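Local coordinates for oligopeptide-binding protein oppA (Lactococcus lactis, PDB 3DRF) that captures extracellular oligopeptides in a large cavity and serves as the receptor of the OppABCDF ABC transporter that imports them, at residues A[306-312]-A[489-495]; A[496-501]-A[529-535]; A[411-416]-A[466-472]. One frame throughout, in Å; residues are numbered along the deposited sequence.

Contact 1: residues A[306-312]-A[489-495]; sequences YYNLGHY and APYNFGH
Two consecutive type I beta turns, A489 to N492 and N492 to H495, pack against the bend that joins strands 292-307 and 311-313. G494 O accepts the backbone N of L309 at 2.9 Å, and G494 CA approaches Y307 O to 3.4 Å, where any CB would collide; glycine therefore suits the place. H495 turns its ring flat against the neighbouring strand: H311 C and Y312 N lie over one face and F493 O over the opposite one. Its CG is anti to the carbonyl carbon (chi1 -41°), which directs the ring to the backbone of 310-312, CD2 coming 3.1 Å from G310 O. ND1 is bonded to N319, while NE2 makes a weak bond to a water lying 2.9 Å from N308 OD1; N308 ND2 is held by W466 O. Replacing H495 by a leucine would probably leave N319 OD1 and that water without their imidazole partner. At one end P490 CG sits over the face of the Y312 ring, 4.0 Å from its centroid, a CH-pi contact. At the other, F493 CD2 lies over the Y306 ring, 4.0 Å from CZ, and a water joins Y306 OH, also bonded to W473 NE1, to Y491 O. Y491 and F493 also pack on the bound peptide, so the tandem type I turns bring part of the contact to the ligand cavity of this family 5 solute-binding protein.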
loop_
_atom_site.group_PDB
_atom_site.type_symbol
_atom_site.label_atom_id
_atom_site.label_comp_id
_atom_site.label_asym_id
_atom_site.label_seq_id
_atom_site.Cartn_x
_atom_site.Cartn_y
_atom_site.Cartn_z
ATOM N N TYR A 306 12.292 -2.234 7.875
ATOM C CA TYR A 306 12.802 -0.871 7.713
ATOM C C TYR A 306 13.785 -0.503 8.804
ATOM O O TYR A 306 13.581 -0.850 9.951
ATOM C CB TYR A 306 11.644 0.142 7.865
ATOM C CG TYR A 306 10.725 0.243 6.648
ATOM C CD1 TYR A 306 10.952 1.202 5.629
ATOM C CD2 TYR A 306 9.653 -0.600 6.490
ATOM C CE1 TYR A 306 10.123 1.328 4.522
ATOM C CE2 TYR A 306 8.807 -0.471 5.382
ATOM C CZ TYR A 306 9.054 0.483 4.424
ATOM O OH TYR A 306 8.208 0.539 3.334
ATOM N N TYR A 307 14.784 0.285 8.422
ATOM C CA TYR A 307 15.707 0.943 9.375
ATOM C C TYR A 307 15.442 2.462 9.362
ATOM O O TYR A 307 15.325 3.051 8.314
ATOM C CB TYR A 307 17.137 0.651 8.962
ATOM C CG TYR A 307 17.522 -0.832 8.992
ATOM C CD1 TYR A 307 17.262 -1.645 10.108
ATOM C CD2 TYR A 307 18.132 -1.405 7.881
ATOM C CE1 TYR A 307 17.641 -2.977 10.127
ATOM C CE2 TYR A 307 18.538 -2.743 7.882
ATOM C CZ TYR A 307 18.274 -3.503 9.019
ATOM O OH TYR A 307 18.678 -4.804 9.063
ATOM N N ASN A 308 15.474 3.068 10.538
ATOM C CA ASN A 308 15.205 4.498 10.656
ATOM C C ASN A 308 16.527 5.248 10.501
ATOM O O ASN A 308 17.383 5.201 11.352
ATOM C CB ASN A 308 14.557 4.771 12.023
ATOM C CG ASN A 308 14.010 6.184 12.133
ATOM O OD1 ASN A 308 13.918 6.899 11.199
ATOM N ND2 ASN A 308 13.632 6.551 13.335
ATOM N N LEU A 309 16.652 5.968 9.384
ATOM C CA LEU A 309 17.922 6.588 8.986
ATOM C C LEU A 309 17.857 8.093 8.776
ATOM O O LEU A 309 18.788 8.670 8.375
ATOM C CB LEU A 309 18.398 5.937 7.671
ATOM C CG LEU A 309 18.622 4.413 7.778
ATOM C CD1 LEU A 309 18.953 3.882 6.349
ATOM C CD2 LEU A 309 19.746 3.990 8.749
ATOM N N GLY A 310 16.718 8.696 9.031
ATOM C CA GLY A 310 16.598 10.129 8.815
ATOM C C GLY A 310 15.268 10.710 9.263
ATOM O O GLY A 310 14.636 10.221 10.127
ATOM N N HIS A 311 14.916 11.827 8.634
ATOM C CA HIS A 311 13.648 12.531 8.873
ATOM C C HIS A 311 13.056 13.025 7.532
ATOM O O HIS A 311 13.737 13.034 6.531
ATOM C CB HIS A 311 13.859 13.675 9.906
ATOM C CG HIS A 311 14.469 14.912 9.328
ATOM N ND1 HIS A 311 15.835 15.103 9.227
ATOM C CD2 HIS A 311 13.895 16.062 8.922
ATOM C CE1 HIS A 311 16.052 16.300 8.722
ATOM N NE2 HIS A 311 14.900 16.900 8.537
ATOM N N TYR A 312 11.791 13.454 7.567
ATOM C CA TYR A 312 11.104 14.051 6.401
ATOM C C TYR A 312 10.931 15.550 6.625
ATOM O O TYR A 312 10.393 15.969 7.624
ATOM C CB TYR A 312 9.763 13.360 6.191
ATOM C CG TYR A 312 9.130 13.793 4.886
ATOM C CD1 TYR A 312 9.543 13.243 3.680
ATOM C CD2 TYR A 312 8.184 14.770 4.857
ATOM C CE1 TYR A 312 8.973 13.640 2.476
ATOM C CE2 TYR A 312 7.587 15.183 3.644
ATOM C CZ TYR A 312 8.014 14.631 2.457
ATOM O OH TYR A 312 7.411 15.058 1.292
ATOM N N ALA A 489 8.692 11.373 -1.148
ATOM C CA ALA A 489 7.559 10.636 -0.593
ATOM C C ALA A 489 7.663 10.382 0.920
ATOM O O ALA A 489 8.551 9.707 1.322
ATOM C CB ALA A 489 7.490 9.233 -1.290
ATOM N N PRO A 490 6.671 10.787 1.705
ATOM C CA PRO A 490 6.607 10.402 3.132
ATOM C C PRO A 490 6.446 8.876 3.333
ATOM O O PRO A 490 6.721 8.372 4.348
ATOM C CB PRO A 490 5.318 11.095 3.615
ATOM C CG PRO A 490 5.160 12.284 2.749
ATOM C CD PRO A 490 5.623 11.777 1.352
ATOM N N TYR A 491 6.059 8.152 2.277
ATOM C CA TYR A 491 5.970 6.685 2.386
ATOM C C TYR A 491 7.357 5.968 2.493
ATOM O O TYR A 491 7.396 4.852 2.824
ATOM C CB TYR A 491 5.209 6.111 1.198
ATOM C CG TYR A 491 3.675 6.131 1.319
ATOM C CD1 TYR A 491 3.012 6.908 2.250
ATOM C CD2 TYR A 491 2.914 5.386 0.445
ATOM C CE1 TYR A 491 1.624 6.905 2.320
ATOM C CE2 TYR A 491 1.529 5.392 0.515
ATOM C CZ TYR A 491 0.893 6.153 1.441
ATOM O OH TYR A 491 -0.517 6.119 1.487
ATOM N N ASN A 492 8.441 6.715 2.265
ATOM C CA ASN A 492 9.794 6.257 2.574
ATOM C C ASN A 492 9.985 6.420 4.093
ATOM O O ASN A 492 10.477 7.390 4.564
ATOM C CB ASN A 492 10.839 7.058 1.755
ATOM C CG ASN A 492 12.274 6.475 1.903
ATOM O OD1 ASN A 492 12.663 6.075 2.917
ATOM N ND2 ASN A 492 13.004 6.434 0.831
ATOM N N PHE A 493 9.542 5.405 4.833
ATOM C CA PHE A 493 9.367 5.513 6.315
ATOM C C PHE A 493 10.647 5.647 7.101
ATOM O O PHE A 493 10.649 6.220 8.125
ATOM C CB PHE A 493 8.590 4.267 6.868
ATOM C CG PHE A 493 7.130 4.168 6.429
ATOM C CD1 PHE A 493 6.396 5.311 6.102
ATOM C CD2 PHE A 493 6.524 2.948 6.362
ATOM C CE1 PHE A 493 5.067 5.237 5.697
ATOM C CE2 PHE A 493 5.191 2.890 5.961
ATOM C CZ PHE A 493 4.481 4.021 5.677
ATOM N N GLY A 494 11.711 5.071 6.572
ATOM C CA GLY A 494 13.037 5.218 7.174
ATOM C C GLY A 494 13.851 6.423 6.696
ATOM O O GLY A 494 14.900 6.666 7.235
ATOM N N HIS A 495 13.370 7.124 5.676
ATOM C CA HIS A 495 13.893 8.437 5.189
ATOM C C HIS A 495 15.340 8.349 4.647
ATOM O O HIS A 495 16.122 9.226 4.861
ATOM C CB HIS A 495 13.803 9.527 6.299
ATOM C CG HIS A 495 12.530 9.475 7.073
ATOM N ND1 HIS A 495 11.317 9.746 6.497
ATOM C CD2 HIS A 495 12.281 9.146 8.347
ATOM C CE1 HIS A 495 10.361 9.558 7.382
ATOM N NE2 HIS A 495 10.933 9.238 8.521
HETATM O O HOH W 1 8.591 2.692 1.842
HETATM O O HOH W 2 11.514 8.446 11.266
#

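Contact 2: residues A[496-501]-A[529-535]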
loop_
_atom_site.group_PDB
_atom_site.type_symbol
_atom_site.label_atom_id
_atom_site.label_comp_id
_atom_site.label_asym_id
_atom_site.label_seq_id
_atom_site.Cartn_x
_atom_site.Cartn_y
_atom_site.Cartn_z
ATOM N N PHE A 496 15.605 7.305 3.880
ATOM C CA PHE A 496 16.850 7.284 3.113
ATOM C C PHE A 496 16.691 8.210 1.894
ATOM O O PHE A 496 15.618 8.475 1.424
ATOM C CB PHE A 496 17.327 5.855 2.755
ATOM C CG PHE A 496 16.508 5.142 1.669
ATOM C CD1 PHE A 496 16.631 5.481 0.310
ATOM C CD2 PHE A 496 15.622 4.134 2.042
ATOM C CE1 PHE A 496 15.897 4.785 -0.665
ATOM C CE2 PHE A 496 14.912 3.439 1.050
ATOM C CZ PHE A 496 15.052 3.774 -0.289
ATOM N N ASN A 497 17.820 8.699 1.461
ATOM C CA ASN A 497 17.917 9.578 0.295
ATOM C C ASN A 497 19.302 9.363 -0.305
ATOM O O ASN A 497 20.272 9.860 0.188
ATOM C CB ASN A 497 17.722 11.072 0.684
ATOM C CG ASN A 497 17.690 11.963 -0.550
ATOM O OD1 ASN A 497 18.396 11.746 -1.464
ATOM N ND2 ASN A 497 16.837 12.939 -0.534
ATOM N N ASP A 498 19.335 8.584 -1.352
ATOM C CA ASP A 498 20.561 8.000 -1.854
ATOM C C ASP A 498 20.613 8.157 -3.376
ATOM O O ASP A 498 19.717 7.816 -4.047
ATOM C CB ASP A 498 20.585 6.496 -1.431
ATOM C CG ASP A 498 21.867 5.781 -1.875
ATOM O OD1 ASP A 498 22.774 5.642 -1.054
ATOM O OD2 ASP A 498 21.934 5.357 -3.010
ATOM N N SER A 499 21.696 8.722 -3.869
ATOM C CA SER A 499 21.764 9.032 -5.321
ATOM C C SER A 499 21.696 7.779 -6.196
ATOM O O SER A 499 21.023 7.789 -7.156
ATOM C CB SER A 499 23.018 9.827 -5.699
ATOM O OG SER A 499 22.952 11.110 -5.079
ATOM N N GLU A 500 22.329 6.697 -5.777
ATOM C CA GLU A 500 22.283 5.450 -6.550
ATOM C C GLU A 500 20.850 4.927 -6.653
ATOM O O GLU A 500 20.390 4.545 -7.730
ATOM C CB GLU A 500 23.196 4.383 -5.927
ATOM C CG GLU A 500 23.164 3.026 -6.614
ATOM C CD GLU A 500 24.181 2.063 -6.041
ATOM O OE1 GLU A 500 25.388 2.205 -6.348
ATOM O OE2 GLU A 500 23.762 1.181 -5.271
ATOM N N ILE A 501 20.162 4.879 -5.524
ATOM C CA ILE A 501 18.737 4.420 -5.493
ATOM C C ILE A 501 17.812 5.313 -6.311
ATOM O O ILE A 501 17.037 4.834 -7.062
ATOM C CB ILE A 501 18.213 4.155 -4.063
ATOM C CG1 ILE A 501 19.110 3.105 -3.319
ATOM C CG2 ILE A 501 16.722 3.729 -4.134
ATOM C CD1 ILE A 501 19.258 1.751 -4.063
ATOM N N ASP A 529 20.770 -3.410 -5.875
ATOM C CA ASP A 529 21.302 -2.248 -5.148
ATOM C C ASP A 529 20.557 -2.034 -3.806
ATOM O O ASP A 529 21.159 -1.718 -2.840
ATOM C CB ASP A 529 21.246 -0.943 -5.998
ATOM C CG ASP A 529 22.224 -0.957 -7.154
ATOM O OD1 ASP A 529 23.119 -1.780 -7.215
ATOM O OD2 ASP A 529 22.024 -0.080 -7.986
ATOM N N MET A 530 19.268 -2.265 -3.782
ATOM C CA MET A 530 18.495 -2.112 -2.545
ATOM C C MET A 530 18.968 -3.171 -1.548
ATOM O O MET A 530 19.082 -2.896 -0.425
ATOM C CB MET A 530 17.002 -2.320 -2.835
ATOM C CG MET A 530 16.380 -1.022 -3.514
ATOM S SD MET A 530 16.280 0.448 -2.332
ATOM C CE MET A 530 14.663 0.124 -1.522
ATOM N N ASN A 531 19.227 -4.385 -2.008
ATOM C CA ASN A 531 19.711 -5.448 -1.081
ATOM C C ASN A 531 21.134 -5.120 -0.531
ATOM O O ASN A 531 21.399 -5.332 0.593
ATOM C CB ASN A 531 19.700 -6.820 -1.807
ATOM C CG ASN A 531 18.310 -7.444 -1.884
ATOM O OD1 ASN A 531 17.370 -6.966 -1.285
ATOM N ND2 ASN A 531 18.200 -8.488 -2.631
ATOM N N LYS A 532 22.010 -4.574 -1.356
ATOM C CA LYS A 532 23.387 -4.236 -0.909
ATOM C C LYS A 532 23.402 -3.019 0.032
ATOM O O LYS A 532 24.021 -3.070 1.028
ATOM C CB LYS A 532 24.303 -4.000 -2.112
ATOM C CG LYS A 532 25.763 -3.748 -1.640
ATOM C CD LYS A 532 26.709 -3.668 -2.843
ATOM C CE LYS A 532 28.224 -3.573 -2.340
ATOM N NZ LYS A 532 29.202 -3.053 -3.417
ATOM N N LYS A 533 22.648 -1.974 -0.312
ATOM C CA LYS A 533 22.560 -0.799 0.546
ATOM C C LYS A 533 21.882 -1.179 1.879
ATOM O O LYS A 533 22.221 -0.665 2.895
ATOM C CB LYS A 533 21.728 0.304 -0.139
ATOM C CG LYS A 533 22.368 0.979 -1.392
ATOM C CD LYS A 533 23.360 2.054 -1.105
ATOM C CE LYS A 533 23.904 2.708 -2.402
ATOM N NZ LYS A 533 24.743 3.991 -2.020
ATOM N N ALA A 534 20.878 -2.026 1.787
ATOM C CA ALA A 534 20.229 -2.600 2.956
ATOM C C ALA A 534 19.614 -1.511 3.854
ATOM O O ALA A 534 19.577 -1.621 5.037
ATOM C CB ALA A 534 21.250 -3.482 3.751
ATOM N N TYR A 535 19.062 -0.493 3.206
ATOM C CA TYR A 535 18.233 0.467 3.929
ATOM C C TYR A 535 16.902 -0.159 4.347
ATOM O O TYR A 535 16.357 0.250 5.316
ATOM C CB TYR A 535 17.965 1.687 3.042
ATOM C CG TYR A 535 19.216 2.469 2.591
ATOM C CD1 TYR A 535 20.292 2.713 3.436
ATOM C CD2 TYR A 535 19.304 2.984 1.297
ATOM C CE1 TYR A 535 21.392 3.460 3.004
ATOM C CE2 TYR A 535 20.402 3.721 0.877
ATOM C CZ TYR A 535 21.405 3.962 1.734
ATOM O OH TYR A 535 22.518 4.720 1.389
HETATM O O HOH W 3 24.663 6.792 -3.920
HETATM O O HOH W 4 27.010 3.399 -4.063
#
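F496 and Y535 lie in an offset stack at the apolar centre, ring centroids 5.0 Å apart and planes 24° from parallel. F496 CB also sits over the Y535 face, making a CH-pi contact, while the opposite face of the tyrosine is covered by K533 CB. M530, flexible enough to bend at chi2 and chi3, brings CE to 3.9 Å from F496 CZ, with SD obliquely placed 5.0 Å from the ring centroid, a Met-aromatic contact. Its SD meets I501 CD1 at 3.7 Å, the apolar isoleucine end reaching D529 CB as well. Farther out, the Y535 ring presents its hydroxyl to D498: OH donates to OD1 at 2.6 Å, arriving from above the carboxylate plane. The same oxygen receives K533 NZ at 2.7 Å through its syn lone pair, a salt bridge. Two donors thus grip OD1, which would be expected to favour the charged carboxylate. At the outer edge, in one of its two conformers, E500 OE1 shares a water with K533 NZ. D498 CG stands anti to the backbone N (chi1 -178°), bringing OD2 to I501 N at 3.1 Å; its anti lone pair takes this bond, the side-chain capping typical of an aspartate N-cap, here opening helix 499-508.

Contact 3: residues A[411-416]-A[466-472]; sequences LVYAAR and WDITDGS
Y413 and I468 are partners in a parallel beta bridge, where strands 407-414 and 468-474 run side by side in the mixed sheet. From its CB the tyrosine extends with CG anti to the backbone N (chi1 179°), which carries the ring along the neighbouring strand. CD1 packs 3.8 Å from I468 CG2 and has I468 O near the ring plane, while A415 CB covers one face over its centre. CE1 then passes D470 OD2, and at the tip OH donates at 2.5 Å to the syn lone pair of D470 OD2, with ring and carboxylate nearly perpendicular (88°). A tyrosine is long enough to span from one strand to this acid two residues beyond its bridge partner. Backbone bonds tie the strands: V412 O accepts both D467 N and I468 N, and A414 N reaches I468 O. D467 folds back so that OD2 takes V412 N at 2.8 Å, leaving OD1 to a salt bridge with R323. R416 lays its guanidinium face on D470 O, makes a cation-pi contact with W453 and packs on the bound peptide. T469 OG1, which also accepts from W453 NE1, donates its proton to A414 O across 2.7 Å.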
loop_
_atom_site.group_PDB
_atom_site.type_symbol
_atom_site.label_atom_id
_atom_site.label_comp_id
_atom_site.label_asym_id
_atom_site.label_seq_id
_atom_site.Cartn_x
_atom_site.Cartn_y
_atom_site.Cartn_z
ATOM N N LEU A 411 19.247 -1.444 20.093
ATOM C CA LEU A 411 18.244 -0.869 19.164
ATOM C C LEU A 411 16.826 -1.157 19.647
ATOM O O LEU A 411 16.553 -2.130 20.269
ATOM C CB LEU A 411 18.420 -1.443 17.730
ATOM C CG LEU A 411 19.849 -1.252 17.158
ATOM C CD1 LEU A 411 20.053 -2.094 15.876
ATOM C CD2 LEU A 411 20.098 0.181 16.838
ATOM N N VAL A 412 15.945 -0.266 19.238
ATOM C CA VAL A 412 14.518 -0.396 19.520
ATOM C C VAL A 412 13.781 -0.923 18.290
ATOM O O VAL A 412 13.852 -0.351 17.244
ATOM C CB VAL A 412 13.921 0.989 19.932
ATOM C CG1 VAL A 412 12.396 0.891 20.024
ATOM C CG2 VAL A 412 14.547 1.511 21.258
ATOM N N TYR A 413 13.021 -1.975 18.511
ATOM C CA TYR A 413 12.245 -2.646 17.456
ATOM C C TYR A 413 10.763 -2.356 17.663
ATOM O O TYR A 413 10.148 -2.862 18.579
ATOM C CB TYR A 413 12.463 -4.132 17.585
ATOM C CG TYR A 413 11.744 -5.101 16.596
ATOM C CD1 TYR A 413 11.242 -4.693 15.344
ATOM C CD2 TYR A 413 11.610 -6.458 16.922
ATOM C CE1 TYR A 413 10.633 -5.618 14.495
ATOM C CE2 TYR A 413 11.040 -7.340 16.100
ATOM C CZ TYR A 413 10.540 -6.907 14.878
ATOM O OH TYR A 413 9.955 -7.776 14.011
ATOM N N ALA A 414 10.225 -1.518 16.792
ATOM C CA ALA A 414 8.778 -1.204 16.795
ATOM C C ALA A 414 7.967 -2.323 16.061
ATOM O O ALA A 414 7.460 -2.135 14.986
ATOM C CB ALA A 414 8.509 0.186 16.143
ATOM N N ALA A 415 7.933 -3.504 16.640
ATOM C CA ALA A 415 7.166 -4.614 16.115
ATOM C C ALA A 415 5.675 -4.317 16.316
ATOM O O ALA A 415 5.255 -3.673 17.250
ATOM C CB ALA A 415 7.581 -5.920 16.815
ATOM N N ARG A 416 4.908 -4.823 15.363
ATOM C CA ARG A 416 3.469 -4.582 15.295
ATOM C C ARG A 416 2.617 -5.742 15.840
ATOM O O ARG A 416 3.005 -6.866 15.818
ATOM C CB ARG A 416 3.073 -4.318 13.833
ATOM C CG ARG A 416 3.881 -3.180 13.158
ATOM C CD ARG A 416 3.247 -2.739 11.847
ATOM N NE ARG A 416 3.230 -3.809 10.899
ATOM C CZ ARG A 416 2.756 -3.685 9.685
ATOM N NH1 ARG A 416 2.231 -2.568 9.302
ATOM N NH2 ARG A 416 2.727 -4.712 8.905
ATOM N N TRP A 466 12.560 4.993 17.308
ATOM C CA TRP A 466 12.597 3.614 16.841
ATOM C C TRP A 466 13.789 3.453 15.882
ATOM O O TRP A 466 14.233 4.373 15.267
ATOM C CB TRP A 466 11.265 3.198 16.169
ATOM C CG TRP A 466 11.005 3.976 14.869
ATOM C CD1 TRP A 466 10.445 5.200 14.756
ATOM C CD2 TRP A 466 11.275 3.516 13.529
ATOM N NE1 TRP A 466 10.343 5.557 13.411
ATOM C CE2 TRP A 466 10.862 4.541 12.655
ATOM C CE3 TRP A 466 11.847 2.365 13.001
ATOM C CZ2 TRP A 466 11.015 4.451 11.275
ATOM C CZ3 TRP A 466 12.008 2.285 11.638
ATOM C CH2 TRP A 466 11.570 3.308 10.786
ATOM N N ASP A 467 14.274 2.217 15.823
ATOM C CA ASP A 467 15.356 1.845 14.935
ATOM C C ASP A 467 14.989 0.847 13.829
ATOM O O ASP A 467 15.437 1.004 12.722
ATOM C CB ASP A 467 16.531 1.263 15.764
ATOM C CG ASP A 467 17.061 2.263 16.784
ATOM O OD1 ASP A 467 17.519 3.285 16.319
ATOM O OD2 ASP A 467 16.985 1.976 17.975
ATOM N N ILE A 468 14.222 -0.171 14.197
ATOM C CA ILE A 468 13.812 -1.245 13.266
ATOM C C ILE A 468 12.297 -1.309 13.372
ATOM O O ILE A 468 11.747 -1.223 14.430
ATOM C CB ILE A 468 14.378 -2.615 13.723
ATOM C CG1 ILE A 468 15.927 -2.596 13.829
ATOM C CG2 ILE A 468 13.935 -3.775 12.760
ATOM C CD1 ILE A 468 16.478 -3.858 14.608
ATOM N N THR A 469 11.619 -1.487 12.243
ATOM C CA THR A 469 10.186 -1.797 12.225
ATOM C C THR A 469 9.935 -2.713 11.018
ATOM O O THR A 469 10.748 -2.907 10.210
ATOM C CB THR A 469 9.297 -0.510 12.261
ATOM O OG1 THR A 469 7.958 -0.913 12.607
ATOM C CG2 THR A 469 9.233 0.140 10.885
ATOM N N ASP A 470 8.714 -3.234 10.968
ATOM C CA ASP A 470 8.212 -4.076 9.866
ATOM C C ASP A 470 7.065 -3.358 9.204
ATOM O O ASP A 470 6.206 -2.868 9.877
ATOM C CB ASP A 470 7.683 -5.407 10.422
ATOM C CG ASP A 470 8.760 -6.205 11.154
ATOM O OD1 ASP A 470 9.835 -6.352 10.569
ATOM O OD2 ASP A 470 8.505 -6.653 12.241
ATOM N N GLY A 471 7.118 -3.274 7.878
ATOM C CA GLY A 471 6.007 -2.750 7.105
ATOM C C GLY A 471 5.493 -3.840 6.160
ATOM O O GLY A 471 6.122 -4.819 5.893
ATOM N N SER A 472 4.279 -3.654 5.697
ATOM C CA SER A 472 3.679 -4.532 4.687
ATOM C C SER A 472 2.892 -3.639 3.740
ATOM O O SER A 472 2.310 -2.639 4.175
ATOM C CB SER A 472 2.743 -5.566 5.319
ATOM O OG SER A 472 3.446 -6.488 6.141
HETATM O O HOH W 5 11.186 -8.531 11.504
HETATM O O HOH W 6 5.935 -6.441 13.244
#

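Overall arrangement
Contacts 1 and 3 share one mixed sheet, in which strands 292-307 and 468-474 are antiparallel neighbours; their centres are about 12 Å apart, and Y306 N is hydrogen-bonded to T469 O across them. Along the chain, contact 3 (411-416 with 466-472) falls between the two halves of contact 1. Contact 2 follows directly, since 496-501 continues from 489-495, and joins helices 499-508 and 516-533. Its centre is about 12 Å from that of contact 1, with L309 packing on Y535, but about 19 Å from contact 3, which it does not touch. Contact 1 thus touches both of the others, and residues of contacts 1 and 3 reach the bound peptide.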